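Local coordinates for protein peptidoglycan D,D-transpeptidase FtsI (Yersinia pestis, PDB 6SYN) that probably cross-links peptidoglycan stem peptides as a class B penicillin-binding protein, a D,D-transpeptidase that beta-lactam antibiotics acylate, at residues A[199-213]-A[469-482]. Residues are numbered along the deposited sequence; the frame is centred on the assembly and turned at random.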
loop_
_atom_site.group_PDB
_atom_site.type_symbol
_atom_site.label_atom_id
_atom_site.label_comp_id
_atom_site.label_asym_id
_atom_site.label_seq_id
_atom_site.Cartn_x
_atom_site.Cartn_y
_atom_site.Cartn_z
ATOM N N PHE A 199 16.298 -4.286 3.155
ATOM C CA PHE A 199 17.306 -3.937 4.195
ATOM C C PHE A 199 16.905 -4.558 5.539
ATOM O O PHE A 199 17.794 -5.010 6.284
ATOM C CB PHE A 199 17.427 -2.413 4.300
ATOM C CG PHE A 199 18.635 -1.889 5.034
ATOM C CD1 PHE A 199 19.912 -2.066 4.521
ATOM C CD2 PHE A 199 18.493 -1.168 6.210
ATOM C CE1 PHE A 199 21.022 -1.557 5.183
ATOM C CE2 PHE A 199 19.604 -0.668 6.874
ATOM C CZ PHE A 199 20.866 -0.863 6.362
ATOM N N ASN A 200 15.597 -4.590 5.817
ATOM C CA ASN A 200 14.995 -5.038 7.102
ATOM C C ASN A 200 14.514 -6.489 7.002
ATOM O O ASN A 200 13.891 -6.964 7.980
ATOM C CB ASN A 200 13.845 -4.117 7.512
ATOM C CG ASN A 200 14.330 -2.759 7.963
ATOM O OD1 ASN A 200 14.857 -2.626 9.065
ATOM N ND2 ASN A 200 14.156 -1.753 7.120
ATOM N N LYS A 201 14.793 -7.164 5.879
ATOM C CA LYS A 201 14.450 -8.592 5.642
ATOM C C LYS A 201 13.006 -8.821 6.094
ATOM O O LYS A 201 12.750 -9.774 6.849
ATOM C CB LYS A 201 15.460 -9.492 6.357
ATOM C CG LYS A 201 16.914 -9.204 6.004
ATOM C CD LYS A 201 17.880 -10.306 6.384
ATOM C CE LYS A 201 17.744 -10.765 7.820
ATOM N NZ LYS A 201 18.974 -11.440 8.292
ATOM N N ALA A 202 12.116 -7.935 5.649
ATOM C CA ALA A 202 10.679 -7.899 5.992
ATOM C C ALA A 202 9.918 -8.877 5.095
ATOM O O ALA A 202 10.371 -9.124 3.965
ATOM C CB ALA A 202 10.159 -6.489 5.845
ATOM N N GLU A 203 8.814 -9.425 5.602
ATOM C CA GLU A 203 7.870 -10.274 4.829
ATOM C C GLU A 203 7.312 -9.447 3.668
ATOM O O GLU A 203 7.254 -9.968 2.541
ATOM C CB GLU A 203 6.742 -10.784 5.728
ATOM C CG GLU A 203 5.881 -11.843 5.068
ATOM C CD GLU A 203 4.703 -12.306 5.908
ATOM O OE1 GLU A 203 4.842 -12.359 7.145
ATOM O OE2 GLU A 203 3.643 -12.603 5.321
ATOM N N SER A 204 6.925 -8.203 3.950
ATOM C CA SER A 204 6.374 -7.258 2.954
ATOM C C SER A 204 6.403 -5.837 3.520
ATOM O O SER A 204 6.773 -5.650 4.695
ATOM C CB SER A 204 4.977 -7.669 2.522
ATOM O OG SER A 204 3.971 -7.062 3.319
ATOM N N GLY A 205 6.051 -4.878 2.675
ATOM C CA GLY A 205 5.763 -3.489 3.062
ATOM C C GLY A 205 4.705 -2.932 2.140
ATOM O O GLY A 205 4.465 -3.551 1.087
ATOM N N THR A 206 4.063 -1.839 2.532
ATOM C CA THR A 206 3.195 -1.048 1.631
ATOM C C THR A 206 3.263 0.414 2.078
ATOM O O THR A 206 3.358 0.672 3.300
ATOM C CB THR A 206 1.790 -1.661 1.496
ATOM O OG1 THR A 206 0.818 -0.616 1.442
ATOM C CG2 THR A 206 1.425 -2.622 2.605
ATOM N N ALA A 207 3.305 1.310 1.092
ATOM C CA ALA A 207 3.253 2.776 1.251
ATOM C C ALA A 207 2.056 3.291 0.454
ATOM O O ALA A 207 1.957 2.944 -0.742
ATOM C CB ALA A 207 4.541 3.398 0.778
ATOM N N VAL A 208 1.169 4.048 1.104
ATOM C CA VAL A 208 0.031 4.743 0.437
ATOM C C VAL A 208 0.203 6.249 0.649
ATOM O O VAL A 208 0.420 6.665 1.805
ATOM C CB VAL A 208 -1.333 4.234 0.941
ATOM C CG1 VAL A 208 -2.488 4.934 0.240
ATOM C CG2 VAL A 208 -1.457 2.729 0.784
ATOM N N LEU A 209 0.120 7.010 -0.447
ATOM C CA LEU A 209 0.189 8.493 -0.485
ATOM C C LEU A 209 -1.129 9.031 -1.053
ATOM O O LEU A 209 -1.463 8.686 -2.204
ATOM C CB LEU A 209 1.362 8.911 -1.373
ATOM C CG LEU A 209 1.629 10.412 -1.440
ATOM C CD1 LEU A 209 2.308 10.894 -0.170
ATOM C CD2 LEU A 209 2.466 10.750 -2.664
ATOM N N VAL A 210 -1.825 9.870 -0.285
ATOM C CA VAL A 210 -3.171 10.406 -0.639
ATOM C C VAL A 210 -3.120 11.936 -0.613
ATOM O O VAL A 210 -2.534 12.501 0.327
ATOM C CB VAL A 210 -4.255 9.866 0.311
ATOM C CG1 VAL A 210 -5.636 10.408 -0.041
ATOM C CG2 VAL A 210 -4.257 8.345 0.335
ATOM N N ASP A 211 -3.715 12.558 -1.633
ATOM C CA ASP A 211 -3.988 14.012 -1.687
ATOM C C ASP A 211 -5.013 14.335 -0.598
ATOM O O ASP A 211 -6.095 13.717 -0.592
ATOM C CB ASP A 211 -4.493 14.422 -3.071
ATOM C CG ASP A 211 -4.285 15.892 -3.378
ATOM O OD1 ASP A 211 -4.768 16.731 -2.592
ATOM O OD2 ASP A 211 -3.626 16.184 -4.393
ATOM N N VAL A 212 -4.675 15.275 0.280
ATOM C CA VAL A 212 -5.487 15.672 1.469
ATOM C C VAL A 212 -6.802 16.337 1.016
ATOM O O VAL A 212 -7.824 16.171 1.716
ATOM C CB VAL A 212 -4.628 16.582 2.369
ATOM C CG1 VAL A 212 -5.442 17.277 3.446
ATOM C CG2 VAL A 212 -3.465 15.809 2.981
ATOM N N ASN A 213 -6.796 17.027 -0.128
ATOM C CA ASN A 213 -7.894 17.933 -0.564
ATOM C C ASN A 213 -8.821 17.262 -1.585
ATOM O O ASN A 213 -9.988 17.686 -1.661
ATOM C CB ASN A 213 -7.344 19.234 -1.152
ATOM C CG ASN A 213 -6.588 20.065 -0.137
ATOM O OD1 ASN A 213 -5.498 20.555 -0.424
ATOM N ND2 ASN A 213 -7.153 20.223 1.051
ATOM N N PRO A 469 -1.398 20.946 5.420
ATOM C CA PRO A 469 -1.159 19.619 4.860
ATOM C C PRO A 469 -1.691 19.490 3.430
ATOM O O PRO A 469 -2.779 19.962 3.159
ATOM C CB PRO A 469 -1.934 18.671 5.783
ATOM C CG PRO A 469 -2.028 19.419 7.094
ATOM C CD PRO A 469 -2.115 20.880 6.703
ATOM N N ARG A 470 -0.896 18.859 2.568
ATOM C CA ARG A 470 -1.243 18.576 1.157
ATOM C C ARG A 470 -1.286 17.061 0.945
ATOM O O ARG A 470 -2.146 16.599 0.169
ATOM C CB ARG A 470 -0.232 19.270 0.240
ATOM C CG ARG A 470 -0.467 20.769 0.103
ATOM C CD ARG A 470 -1.678 21.081 -0.759
ATOM N NE ARG A 470 -1.510 20.522 -2.097
ATOM C CZ ARG A 470 -0.874 21.122 -3.103
ATOM N NH1 ARG A 470 -0.348 22.325 -2.941
ATOM N NH2 ARG A 470 -0.762 20.514 -4.272
ATOM N N PHE A 471 -0.416 16.316 1.632
ATOM C CA PHE A 471 -0.195 14.869 1.393
ATOM C C PHE A 471 -0.280 14.098 2.706
ATOM O O PHE A 471 0.464 14.407 3.651
ATOM C CB PHE A 471 1.156 14.661 0.715
ATOM C CG PHE A 471 1.370 15.601 -0.442
ATOM C CD1 PHE A 471 0.581 15.508 -1.578
ATOM C CD2 PHE A 471 2.329 16.598 -0.381
ATOM C CE1 PHE A 471 0.766 16.377 -2.641
ATOM C CE2 PHE A 471 2.514 17.462 -1.447
ATOM C CZ PHE A 471 1.732 17.353 -2.572
ATOM N N ALA A 472 -1.189 13.128 2.747
ATOM C CA ALA A 472 -1.209 12.048 3.751
ATOM C C ALA A 472 -0.342 10.908 3.211
ATOM O O ALA A 472 -0.460 10.596 2.008
ATOM C CB ALA A 472 -2.625 11.614 4.031
ATOM N N LEU A 473 0.532 10.360 4.056
ATOM C CA LEU A 473 1.375 9.179 3.735
ATOM C C LEU A 473 1.278 8.168 4.878
ATOM O O LEU A 473 1.375 8.588 6.044
ATOM C CB LEU A 473 2.822 9.629 3.514
ATOM C CG LEU A 473 3.837 8.517 3.254
ATOM C CD1 LEU A 473 3.429 7.659 2.063
ATOM C CD2 LEU A 473 5.224 9.104 3.031
ATOM N N VAL A 474 1.066 6.897 4.530
ATOM C CA VAL A 474 1.217 5.719 5.434
ATOM C C VAL A 474 2.350 4.843 4.886
ATOM O O VAL A 474 2.454 4.685 3.650
ATOM C CB VAL A 474 -0.097 4.921 5.571
ATOM C CG1 VAL A 474 0.108 3.591 6.286
ATOM C CG2 VAL A 474 -1.188 5.730 6.254
ATOM N N VAL A 475 3.176 4.325 5.795
ATOM C CA VAL A 475 4.238 3.308 5.545
ATOM C C VAL A 475 4.126 2.258 6.660
ATOM O O VAL A 475 4.192 2.647 7.848
ATOM C CB VAL A 475 5.627 3.976 5.492
ATOM C CG1 VAL A 475 6.749 2.980 5.237
ATOM C CG2 VAL A 475 5.667 5.087 4.458
ATOM N N VAL A 476 3.895 0.995 6.282
ATOM C CA VAL A 476 3.893 -0.193 7.189
ATOM C C VAL A 476 4.906 -1.204 6.632
ATOM O O VAL A 476 4.778 -1.574 5.452
ATOM C CB VAL A 476 2.483 -0.808 7.345
ATOM C CG1 VAL A 476 1.865 -1.228 6.018
ATOM C CG2 VAL A 476 2.473 -1.979 8.318
ATOM N N ILE A 477 5.903 -1.586 7.435
ATOM C CA ILE A 477 6.823 -2.731 7.158
ATOM C C ILE A 477 6.308 -3.918 7.971
ATOM O O ILE A 477 6.282 -3.827 9.215
ATOM C CB ILE A 477 8.296 -2.423 7.506
ATOM C CG1 ILE A 477 8.807 -1.132 6.857
ATOM C CG2 ILE A 477 9.182 -3.614 7.167
ATOM C CD1 ILE A 477 8.895 -1.175 5.350
ATOM N N ASN A 478 5.923 -4.989 7.281
ATOM C CA ASN A 478 5.336 -6.201 7.900
ATOM C C ASN A 478 6.473 -7.198 8.161
ATOM O O ASN A 478 7.086 -7.669 7.178
ATOM C CB ASN A 478 4.175 -6.711 7.041
ATOM C CG ASN A 478 3.837 -8.166 7.276
ATOM O OD1 ASN A 478 3.593 -8.578 8.408
ATOM N ND2 ASN A 478 3.809 -8.942 6.202
ATOM N N ASP A 479 6.769 -7.417 9.450
ATOM C CA ASP A 479 7.675 -8.448 10.031
ATOM C C ASP A 479 9.140 -8.185 9.682
ATOM O O ASP A 479 9.814 -9.061 9.138
ATOM C CB ASP A 479 7.246 -9.865 9.643
ATOM C CG ASP A 479 7.860 -10.941 10.525
ATOM O OD1 ASP A 479 8.457 -10.590 11.556
ATOM O OD2 ASP A 479 7.740 -12.118 10.175
ATOM N N PRO A 480 9.701 -7.013 10.065
ATOM C CA PRO A 480 11.139 -6.765 9.953
ATOM C C PRO A 480 11.935 -7.726 10.851
ATOM O O PRO A 480 11.632 -7.791 12.024
ATOM C CB PRO A 480 11.319 -5.303 10.393
ATOM C CG PRO A 480 10.076 -4.979 11.196
ATOM C CD PRO A 480 8.982 -5.864 10.634
ATOM N N GLN A 481 12.924 -8.426 10.276
ATOM C CA GLN A 481 13.668 -9.540 10.928
ATOM C C GLN A 481 15.185 -9.299 10.897
ATOM O O GLN A 481 15.924 -10.290 10.991
ATOM C CB GLN A 481 13.336 -10.867 10.235
ATOM C CG GLN A 481 12.014 -11.488 10.669
ATOM C CD GLN A 481 11.933 -11.744 12.155
ATOM O OE1 GLN A 481 12.939 -11.813 12.863
ATOM N NE2 GLN A 481 10.712 -11.898 12.645
ATOM N N ALA A 482 15.648 -8.047 10.820
ATOM C CA ALA A 482 17.088 -7.718 10.676
ATOM C C ALA A 482 17.641 -7.006 11.921
ATOM O O ALA A 482 18.815 -6.595 11.875
ATOM C CB ALA A 482 17.317 -6.906 9.423
HETATM O O HOH W 1 15.109 -5.099 10.690
HETATM O O HOH W 2 -3.012 18.378 -1.501
#
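The carbonyl oxygen of N478 is gripped by two successive amides: S204 N donates almost straight (3.3 Å) onto a lone pair in the carbonyl plane, and E203 N adds a weak, bent bond. With E203 and S204 both facing N478, this is a classic beta bulge, set where strand 204-211 begins and its antiparallel partner 471-478 ends, in the central sheet of the penicillin-binding transpeptidase fold. The strand axes come within 4.6 Å, their directions 174° apart; 217-223 flanks 204-211 and 455-464 flanks 471-478. Turned at chi1 159° with CG opposite the main-chain N, the N478 side chain brings ND2 beside the S204 hydroxyl for a weak bond of 3.4 Å to OG; its OD1 accepts from K445. The E203 carboxylate lies across this amide, planes 61° apart, and its OE1 comes within 4.2 Å of D479 OD2, a like-charge approach probably eased by the D479-R455 salt bridge. From T206/V476 to V210/A472 paired backbone bonds alternate with CA-H...O contacts.

L209 and L473 lie on the face packed by helix 492-505, where L473 and F471 meet that helix; L209 CD1 reaches L473 CB at 3.9 Å. On the reverse face, which helix 370-381 covers, T206 and V476 stand side by side, CG2 to CG1 3.7 Å. Beyond the bulge A202 CB meets I477 CG2, and Q481 N donates to N200 O, just after the helix closed by a Schellman motif at K201. At the far end V212 N bonds R470 O from above its carbonyl plane, while D211 OD1 accepts from N213 N in an Asx turn. A water in the plane of the R470 guanidinium accepts from NE at 2.7 Å and also contacts D211 OD1 and R470 O.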